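PDB 4F82: thioredoxin Reductase from Burkholderia cenocepacia, which probably acts as a Prx5-type peroxiredoxin, a thiol-specific peroxidase that reduces hydrogen peroxide and organic hydroperoxides to water and alcohols. Local coordinates for residues D14-A19 and C39-Q44. Sequence-based numbering, arbitrary orientation.
Sequences DALPDA and CSVRDQ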
loop_
_atom_site.group_PDB
_atom_site.type_symbol
_atom_site.label_atom_id
_atom_site.label_comp_id
_atom_site.label_asym_id
_atom_site.label_seq_id
_atom_site.Cartn_x
_atom_site.Cartn_y
_atom_site.Cartn_z
ATOM N N ASP A 14 7.606 12.575 -25.662
ATOM C CA ASP A 14 8.760 12.255 -24.805
ATOM C C ASP A 14 9.052 10.764 -24.839
ATOM O O ASP A 14 8.132 9.961 -24.930
ATOM C CB ASP A 14 8.439 12.621 -23.345
ATOM C CG ASP A 14 8.669 14.085 -23.046
ATOM O OD1 ASP A 14 8.872 14.881 -23.993
ATOM O OD2 ASP A 14 8.629 14.438 -21.852
ATOM N N ALA A 15 10.326 10.391 -24.733
ATOM C CA ALA A 15 10.687 9.004 -24.422
ATOM C C ALA A 15 10.208 8.637 -23.011
ATOM O O ALA A 15 10.364 9.417 -22.068
ATOM C CB ALA A 15 12.192 8.832 -24.515
ATOM N N LEU A 16 9.627 7.454 -22.848
ATOM C CA LEU A 16 9.272 6.966 -21.513
ATOM C C LEU A 16 10.552 6.753 -20.673
ATOM O O LEU A 16 11.508 6.112 -21.144
ATOM C CB LEU A 16 8.496 5.648 -21.675
ATOM C CG LEU A 16 7.576 5.096 -20.606
ATOM C CD1 LEU A 16 6.481 6.131 -20.328
ATOM C CD2 LEU A 16 6.977 3.725 -21.043
ATOM N N PRO A 17 10.612 7.320 -19.451
ATOM C CA PRO A 17 11.801 7.078 -18.611
ATOM C C PRO A 17 11.872 5.638 -18.113
ATOM O O PRO A 17 10.830 4.957 -18.016
ATOM C CB PRO A 17 11.610 8.031 -17.424
ATOM C CG PRO A 17 10.107 8.254 -17.360
ATOM C CD PRO A 17 9.676 8.265 -18.823
ATOM N N ASP A 18 13.082 5.150 -17.845
ATOM C CA ASP A 18 13.202 3.801 -17.289
ATOM C C ASP A 18 12.909 3.909 -15.808
ATOM O O ASP A 18 13.068 4.993 -15.234
ATOM C CB ASP A 18 14.604 3.217 -17.491
ATOM C CG ASP A 18 14.607 1.685 -17.538
ATOM O OD1 ASP A 18 13.526 1.043 -17.469
ATOM O OD2 ASP A 18 15.709 1.100 -17.679
ATOM N N ALA A 19 12.466 2.796 -15.221
ATOM C CA ALA A 19 12.310 2.637 -13.768
ATOM C C ALA A 19 12.177 1.161 -13.477
ATOM O O ALA A 19 11.959 0.359 -14.393
ATOM C CB ALA A 19 11.061 3.381 -13.262
ATOM N N CYS A 39 11.058 -5.691 -12.987
ATOM C CA CYS A 39 11.262 -5.570 -14.419
ATOM C C CYS A 39 11.468 -4.109 -14.762
ATOM O O CYS A 39 11.010 -3.230 -14.045
ATOM C CB CYS A 39 10.066 -6.119 -15.176
ATOM S SG CYS A 39 8.591 -5.252 -14.656
ATOM N N SER A 40 12.179 -3.888 -15.864
ATOM C CA SER A 40 12.542 -2.552 -16.345
ATOM C C SER A 40 11.411 -2.021 -17.213
ATOM O O SER A 40 10.902 -2.743 -18.068
ATOM C CB SER A 40 13.850 -2.619 -17.152
ATOM O OG SER A 40 13.941 -1.593 -18.137
ATOM N N VAL A 41 11.011 -0.769 -17.002
ATOM C CA VAL A 41 9.954 -0.175 -17.831
ATOM C C VAL A 41 10.361 -0.163 -19.321
ATOM O O VAL A 41 9.587 -0.572 -20.199
ATOM C CB VAL A 41 9.622 1.253 -17.360
ATOM C CG1 VAL A 41 8.693 1.978 -18.358
ATOM C CG2 VAL A 41 8.935 1.194 -15.989
ATOM N N ARG A 42 11.564 0.317 -19.618
ATOM C CA ARG A 42 11.927 0.462 -21.006
ATOM C C ARG A 42 12.094 -0.923 -21.613
ATOM O O ARG A 42 11.617 -1.166 -22.726
ATOM C CB ARG A 42 13.151 1.382 -21.172
ATOM C CG ARG A 42 12.762 2.842 -20.884
ATOM C CD ARG A 42 13.738 3.873 -21.445
ATOM N NE ARG A 42 13.961 3.746 -22.889
ATOM C CZ ARG A 42 13.180 4.282 -23.832
ATOM N NH1 ARG A 42 12.081 4.972 -23.502
ATOM N NH2 ARG A 42 13.492 4.125 -25.115
ATOM N N ASP A 43 12.686 -1.855 -20.869
ATOM C CA ASP A 43 12.777 -3.244 -21.363
ATOM C C ASP A 43 11.433 -3.923 -21.698
ATOM O O ASP A 43 11.333 -4.646 -22.686
ATOM C CB ASP A 43 13.596 -4.138 -20.413
ATOM C CG ASP A 43 15.091 -3.815 -20.440
ATOM O OD1 ASP A 43 15.531 -3.041 -21.331
ATOM O OD2 ASP A 43 15.826 -4.340 -19.568
ATOM N N GLN A 44 10.419 -3.682 -20.879
ATOM C CA GLN A 44 9.093 -4.276 -21.043
ATOM C C GLN A 44 8.213 -3.579 -22.091
ATOM O O GLN A 44 7.235 -4.175 -22.530
ATOM C CB GLN A 44 8.313 -4.255 -19.707
ATOM C CG GLN A 44 8.900 -5.145 -18.630
ATOM C CD GLN A 44 8.668 -6.606 -18.931
ATOM O OE1 GLN A 44 7.568 -7.000 -19.354
ATOM N NE2 GLN A 44 9.704 -7.418 -18.742
#
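Asp-18 meets the first turn of helix 41-45 through one carboxylate oxygen, OD1, which is gripped by two donors. In one of its two modelled conformers, Ser-40 OG donates to Asp-18 OD1 over 2.8 Å, on the syn lone pair of that oxygen. Arg-42 N reaches the same OD1 at 3.0 Å in an almost straight bond (178°) from above the carboxylate plane. Beside this pair, Val-41 N donates to Ala-19 O at 3.0 Å.

The Arg-42 side chain, bent at chi3 (56°), runs back along 14-19, and its NH1 bonds Leu-16 O at 2.7 Å on a carbonyl lone pair. Asp-18 OD1 lies 6.1 Å from Arg-42 NE, too far for a salt bridge, and the carboxylate and guanidinium planes stand 87° apart. On the buried side, Leu-16 CD2 packs against Val-41 CG1 at 3.6 Å, the two side chains crossing at roughly a right angle.

Farther out, Ser-40 is the N-cap: in the same conformer its OG also accepts from Asp-43 N at 3.0 Å. Arg-42 NH1 has a second acceptor in Gly-149 O; Leu-16 rests on Met-144 and Ile-146 of strand 137-147, and Val-41 and Ala-19 touch Phe-120 of helix 119-124.

The loop leading into strand 20-25 is thus joined to the strand-helix junction of this thioredoxin-like fold, where a carboxylate beside the helix N-terminus would probably interact favourably with the helix dipole.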